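Local coordinates for protein serpin (Taeniopygia guttata, PDB 5HGC) that probably inhibits serine proteases and binds a cortisol-type steroid and a diamino sugar, at residues D117-K120 with Q124-A127; M357-R362 with T367-K372. All coordinates share one frame; numbering follows the deposited sequence.

Going from the N terminus, the chain first meets contact 1, where the last turns of helix 113-123 and the start of strand 126-130 close on a three-residue interval, so the helix end is locked to the strand that follows. Much later, near the C terminus, contact 2 closes a four-residue turn between strands 355-361 and 366-373. The two loops lie in series and neither encloses the other. The centres of contact 1 and contact 2 are about 26 Å apart, and the nearest atoms of contact 1 and contact 2 about 13 Å apart. Contact 1 ties a surface helix to the edge of sheet A, whereas contact 2 zips up a hairpin in the buried sheet B. Each carries one residue of a ligand pocket.

Contact 1: D117-K120 with Q124-A127; sequences DDAK and QLEA. With BDG (2,6-diamino-2,6-dideoxy-alpha-D-glucopyranose), chain F.
Ala119 and Lys120 in the last turns of helix 113-123 offer their carbonyls to the chain that leaves the helix: Leu125 N binds Ala119 O at 3.1 Å and almost straight (170°), while Gln124 N makes a shorter but badly angled, weak bond to Lys120 O. Gln124, with positive phi in the left-handed helical region, is where the chain leaves the helix. Leu125 N reaches Ala119 O from above the carbonyl plane. Beside this bond, with CG anti to the backbone N (chi1 169°), Leu125 brings CD2 to 3.7 Å from Ala119 CB. The leucine side chain also packs on Met48, Ile103 and Phe115. The turn belongs to the serpin beta-alpha-beta crossover in which strand 100-106, helix 113-123 and the parallel strand 126-130 follow one another, the strands lying in sheet A. On the outer side, Lys120 bends late in its chain and lays CE 3.6 Å from Leu125 O. Its NZ stays 5.4 Å from Glu126 OE2, too far for a salt bridge; Glu126 OE2 has a long, weak ion pair with Lys149, and OE1 is hydrogen-bonded to Tyr145 OH. On another side of the helix, Asp118 OD2 accepts a 2.7 Å hydrogen bond from N2 of the bound diamino sugar, in a pocket with Leu51, Glu74, Lys75 and His78.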
loop_
_atom_site.group_PDB
_atom_site.type_symbol
_atom_site.label_atom_id
_atom_site.label_comp_id
_atom_site.label_asym_id
_atom_site.label_seq_id
_atom_site.Cartn_x
_atom_site.Cartn_y
_atom_site.Cartn_z
ATOM N N ASP A 117 -21.396 7.761 11.821
ATOM C CA ASP A 117 -20.684 8.395 12.942
ATOM C C ASP A 117 -19.510 7.472 13.327
ATOM O O ASP A 117 -18.407 7.913 13.419
ATOM C CB ASP A 117 -21.623 8.626 14.132
ATOM C CG ASP A 117 -22.490 9.922 14.013
ATOM O OD1 ASP A 117 -22.292 10.772 13.090
ATOM O OD2 ASP A 117 -23.385 10.124 14.901
ATOM N N ASP A 118 -19.764 6.185 13.512
ATOM C CA ASP A 118 -18.757 5.223 13.877
ATOM C C ASP A 118 -17.632 5.199 12.864
ATOM O O ASP A 118 -16.442 5.247 13.230
ATOM C CB ASP A 118 -19.431 3.874 13.950
ATOM C CG ASP A 118 -20.310 3.722 15.226
ATOM O OD1 ASP A 118 -20.329 4.683 16.059
ATOM O OD2 ASP A 118 -20.946 2.648 15.412
ATOM N N ALA A 119 -18.003 5.205 11.577
ATOM C CA ALA A 119 -17.021 5.095 10.544
ATOM C C ALA A 119 -16.290 6.426 10.371
ATOM O O ALA A 119 -15.132 6.415 9.942
ATOM C CB ALA A 119 -17.637 4.585 9.233
ATOM N N LYS A 120 -16.918 7.559 10.695
ATOM C CA LYS A 120 -16.185 8.796 10.636
ATOM C C LYS A 120 -15.183 8.858 11.811
ATOM O O LYS A 120 -14.002 9.211 11.631
ATOM C CB LYS A 120 -17.104 10.005 10.667
ATOM C CG LYS A 120 -16.334 11.327 10.762
ATOM C CD LYS A 120 -17.112 12.468 10.164
ATOM C CE LYS A 120 -16.619 12.785 8.747
ATOM N NZ LYS A 120 -15.411 13.674 8.731
ATOM N N GLN A 124 -12.248 7.924 9.754
ATOM C CA GLN A 124 -12.358 9.154 8.928
ATOM C C GLN A 124 -13.135 8.948 7.587
ATOM O O GLN A 124 -12.794 9.562 6.590
ATOM C CB GLN A 124 -10.982 9.790 8.637
ATOM C CG GLN A 124 -9.875 9.748 9.724
ATOM C CD GLN A 124 -8.458 10.175 9.177
ATOM O OE1 GLN A 124 -8.123 9.983 7.974
ATOM N NE2 GLN A 124 -7.625 10.746 10.067
ATOM N N LEU A 125 -14.136 8.074 7.550
ATOM C CA LEU A 125 -14.935 7.857 6.342
ATOM C C LEU A 125 -15.700 9.101 5.882
ATOM O O LEU A 125 -16.399 9.806 6.684
ATOM C CB LEU A 125 -15.941 6.720 6.536
ATOM C CG LEU A 125 -17.001 6.611 5.411
ATOM C CD1 LEU A 125 -16.360 6.100 4.133
ATOM C CD2 LEU A 125 -18.190 5.716 5.781
ATOM N N GLU A 126 -15.578 9.351 4.577
ATOM C CA GLU A 126 -16.527 10.253 3.890
ATOM C C GLU A 126 -17.437 9.389 3.067
ATOM O O GLU A 126 -16.926 8.580 2.277
ATOM C CB GLU A 126 -15.833 11.252 2.961
ATOM C CG GLU A 126 -14.925 12.167 3.752
ATOM C CD GLU A 126 -14.290 13.292 2.958
ATOM O OE1 GLU A 126 -14.126 13.208 1.721
ATOM O OE2 GLU A 126 -13.955 14.307 3.590
ATOM N N ALA A 127 -18.755 9.559 3.237
ATOM C CA ALA A 127 -19.757 8.785 2.481
ATOM C C ALA A 127 -20.604 9.720 1.625
ATOM O O ALA A 127 -20.952 10.825 2.068
ATOM C CB ALA A 127 -20.648 8.047 3.459
HETATM C C5 BDG F . -16.834 -1.949 18.209
HETATM O O5 BDG F . -17.595 -2.407 17.047
HETATM C C1 BDG F . -18.978 -1.930 16.870
HETATM O O1 BDG F . -19.518 -2.334 15.578
HETATM C C2 BDG F . -19.179 -0.410 17.238
HETATM N N2 BDG F . -20.123 0.271 16.359
HETATM C C3 BDG F . -17.840 0.373 17.474
HETATM O O3 BDG F . -18.031 1.779 17.835
HETATM C C4 BDG F . -16.942 -0.423 18.482
HETATM O O4 BDG F . -15.614 0.084 18.635
HETATM C C6 BDG F . -17.195 -2.699 19.514
HETATM N N6 BDG F . -17.420 -4.124 19.316
#

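Contact 2: M357-R362 with T367-K372; sequences MLIFDR and TLFIGK. With HCY ((11alpha,14beta)-11,17,21-trihydroxypregn-4-ene-3,20-dione), chain B.
Met357 and Gly371 start the ladder as an antiparallel hydrogen-bonded pair, and strands 357-361 and 367-372 then run side by side with axes 4.4 Å apart at closest approach and 168° between their directions. Gly371 N binds Met357 O at 2.8 Å, with Met357 N returning a bond to Gly371 O; the next rung joins Ile359 N to Phe369 O. There the register slips. Ile359 O accepts from both Leu368 N (2.7 Å) and Phe369 N (3.0 Å), which makes Leu368 and Phe369 opposite Ile359 a classic beta bulge. Leu368 is thereby turned toward the partner strand, its CG 3.7 Å from Asp361 N and its two methyls near Asp361 CB. With an alanine at Leu368 the isobutyl group beside Asp361 and Val95 is gone, which would probably open a gap next to the bulge. This hairpin is the C-terminal pair of strands of serpin sheet B, flanked by strand 233-240 beside one and strand 35-37 beside the other. On the face carrying Ile359 and Phe369, Ile359 CD1 packs 4.0 Å from Phe369 CD2; CG1 stands anti to the carbonyl carbon (chi1 -57°), which sends CD1 over Phe369 CB as well. Phe369 in turn meets the ring of Phe36 nearly parallel. The other face pairs Leu358 CD2 with Ile370 CG2, then Phe360 with Thr367. These last two side chains point the same way, Thr367 OG1 sitting at the ring edge 3.2 Å from Phe360 CE2. Phe360 CB also touches C15 of the steroid at 3.4 Å, so the residue forms part of its pocket, where Asn365, Arg226 and Ser261 hydrogen-bond the ligand.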
loop_
_atom_site.group_PDB
_atom_site.type_symbol
_atom_site.label_atom_id
_atom_site.label_comp_id
_atom_site.label_asym_id
_atom_site.label_seq_id
_atom_site.Cartn_x
_atom_site.Cartn_y
_atom_site.Cartn_z
ATOM N N MET A 357 9.939 -2.625 -4.250
ATOM C CA MET A 357 10.064 -1.532 -3.292
ATOM C C MET A 357 8.977 -1.669 -2.181
ATOM O O MET A 357 7.743 -1.681 -2.473
ATOM C CB MET A 357 10.014 -0.204 -3.991
ATOM C CG MET A 357 10.154 0.916 -2.993
ATOM S SD MET A 357 10.392 2.422 -3.937
ATOM C CE MET A 357 10.944 3.653 -2.745
ATOM N N LEU A 358 9.419 -1.830 -0.927
ATOM C CA LEU A 358 8.473 -2.050 0.168
ATOM C C LEU A 358 8.632 -0.902 1.161
ATOM O O LEU A 358 9.741 -0.653 1.671
ATOM C CB LEU A 358 8.670 -3.400 0.852
ATOM C CG LEU A 358 9.003 -4.579 -0.071
ATOM C CD1 LEU A 358 9.368 -5.786 0.768
ATOM C CD2 LEU A 358 7.852 -4.901 -1.012
ATOM N N ILE A 359 7.545 -0.168 1.404
ATOM C CA ILE A 359 7.648 1.021 2.237
ATOM C C ILE A 359 6.903 0.749 3.492
ATOM O O ILE A 359 5.755 0.338 3.430
ATOM C CB ILE A 359 7.127 2.247 1.522
ATOM C CG1 ILE A 359 7.920 2.425 0.204
ATOM C CG2 ILE A 359 7.211 3.445 2.437
ATOM C CD1 ILE A 359 7.379 3.446 -0.800
ATOM N N PHE A 360 7.571 0.944 4.621
ATOM C CA PHE A 360 6.979 0.701 5.946
ATOM C C PHE A 360 7.013 1.962 6.835
ATOM O O PHE A 360 7.863 2.902 6.625
ATOM C CB PHE A 360 7.709 -0.398 6.718
ATOM C CG PHE A 360 7.869 -1.698 5.967
ATOM C CD1 PHE A 360 9.003 -1.919 5.141
ATOM C CD2 PHE A 360 6.907 -2.715 6.089
ATOM C CE1 PHE A 360 9.168 -3.110 4.452
ATOM C CE2 PHE A 360 7.082 -3.905 5.399
ATOM C CZ PHE A 360 8.216 -4.106 4.586
ATOM N N ASP A 361 6.122 1.970 7.839
ATOM C CA ASP A 361 6.284 2.910 8.949
ATOM C C ASP A 361 6.979 2.254 10.169
ATOM O O ASP A 361 6.460 1.256 10.680
ATOM C CB ASP A 361 4.939 3.541 9.328
ATOM C CG ASP A 361 5.049 4.499 10.520
ATOM O OD1 ASP A 361 6.121 5.163 10.676
ATOM O OD2 ASP A 361 4.056 4.565 11.314
ATOM N N ARG A 362 8.112 2.826 10.620
ATOM C CA ARG A 362 8.851 2.344 11.804
ATOM C C ARG A 362 8.160 2.597 13.151
ATOM O O ARG A 362 8.368 1.807 14.067
ATOM C CB ARG A 362 10.293 2.848 11.872
ATOM C CG ARG A 362 11.229 2.350 10.790
ATOM C CD ARG A 362 12.488 3.209 10.816
ATOM N NE ARG A 362 12.278 4.443 10.053
ATOM C CZ ARG A 362 13.139 5.461 9.985
ATOM N NH1 ARG A 362 14.282 5.388 10.688
ATOM N NH2 ARG A 362 12.847 6.557 9.235
ATOM N N THR A 367 3.129 -2.027 6.859
ATOM C CA THR A 367 3.447 -1.908 5.456
ATOM C C THR A 367 2.548 -0.879 4.793
ATOM O O THR A 367 1.320 -1.059 4.720
ATOM C CB THR A 367 3.317 -3.260 4.754
ATOM O OG1 THR A 367 3.865 -4.280 5.619
ATOM C CG2 THR A 367 4.030 -3.226 3.406
ATOM N N LEU A 368 3.192 0.187 4.325
ATOM C CA LEU A 368 2.509 1.258 3.630
ATOM C C LEU A 368 2.392 0.989 2.146
ATOM O O LEU A 368 1.349 1.284 1.558
ATOM C CB LEU A 368 3.189 2.613 3.853
ATOM C CG LEU A 368 3.559 2.890 5.307
ATOM C CD1 LEU A 368 4.192 4.267 5.405
ATOM C CD2 LEU A 368 2.366 2.719 6.266
ATOM N N PHE A 369 3.438 0.465 1.504
ATOM C CA PHE A 369 3.341 0.231 0.049
ATOM C C PHE A 369 4.084 -1.019 -0.359
ATOM O O PHE A 369 5.145 -1.332 0.203
ATOM C CB PHE A 369 3.905 1.418 -0.734
ATOM C CG PHE A 369 3.121 2.688 -0.581
ATOM C CD1 PHE A 369 1.992 2.924 -1.359
ATOM C CD2 PHE A 369 3.527 3.680 0.323
ATOM C CE1 PHE A 369 1.270 4.111 -1.228
ATOM C CE2 PHE A 369 2.793 4.878 0.460
ATOM C CZ PHE A 369 1.661 5.096 -0.326
ATOM N N ILE A 370 3.536 -1.730 -1.340
ATOM C CA ILE A 370 4.220 -2.863 -1.934
ATOM C C ILE A 370 4.289 -2.629 -3.450
ATOM O O ILE A 370 3.250 -2.506 -4.142
ATOM C CB ILE A 370 3.560 -4.194 -1.539
ATOM C CG1 ILE A 370 3.752 -4.448 -0.037
ATOM C CG2 ILE A 370 4.149 -5.354 -2.348
ATOM C CD1 ILE A 370 3.090 -5.707 0.497
ATOM N N GLY A 371 5.517 -2.536 -3.971
ATOM C CA GLY A 371 5.733 -2.245 -5.371
ATOM C C GLY A 371 6.545 -3.384 -5.937
ATOM O O GLY A 371 7.464 -3.893 -5.294
ATOM N N LYS A 372 6.191 -3.811 -7.134
ATOM C CA LYS A 372 7.023 -4.676 -7.910
ATOM C C LYS A 372 7.178 -3.830 -9.144
ATOM O O LYS A 372 6.193 -3.564 -9.828
ATOM C CB LYS A 372 6.297 -6.010 -8.199
ATOM C CG LYS A 372 7.061 -6.813 -9.205
ATOM C CD LYS A 372 6.374 -8.074 -9.563
ATOM C CE LYS A 372 7.062 -8.664 -10.797
ATOM N NZ LYS A 372 6.471 -10.007 -11.071
HETATM C C1 HCY B . 8.283 -8.130 12.108
HETATM C C2 HCY B . 7.366 -9.325 12.352
HETATM C C3 HCY B . 5.912 -8.979 12.128
HETATM C C4 HCY B . 5.530 -7.735 11.418
HETATM C C5 HCY B . 6.441 -7.088 10.681
HETATM C C6 HCY B . 5.970 -6.129 9.610
HETATM C C7 HCY B . 6.749 -4.798 9.708
HETATM C C8 HCY B . 8.261 -4.917 9.934
HETATM C C9 HCY B . 8.547 -5.883 11.105
HETATM C C10 HCY B . 7.939 -7.286 10.882
HETATM C C12 HCY B . 10.677 -4.459 11.749
HETATM C C11 HCY B . 10.026 -5.855 11.629
HETATM C C13 HCY B . 10.374 -3.569 10.506
HETATM C C14 HCY B . 8.862 -3.571 10.272
HETATM C C15 HCY B . 8.600 -2.356 9.415
HETATM C C16 HCY B . 9.626 -1.319 9.852
HETATM C C17 HCY B . 10.655 -2.062 10.742
HETATM C C18 HCY B . 11.152 -4.006 9.229
HETATM C C19 HCY B . 8.431 -8.020 9.615
HETATM C C20 HCY B . 12.083 -1.609 10.501
HETATM C C21 HCY B . 13.080 -1.572 11.641
HETATM O O1 HCY B . 5.060 -9.770 12.481
HETATM O O2 HCY B . 10.745 -6.614 10.652
HETATM O O3 HCY B . 10.432 -1.707 12.125
HETATM O O4 HCY B . 12.453 -1.268 9.388
HETATM O O5 HCY B . 14.291 -2.020 11.034
#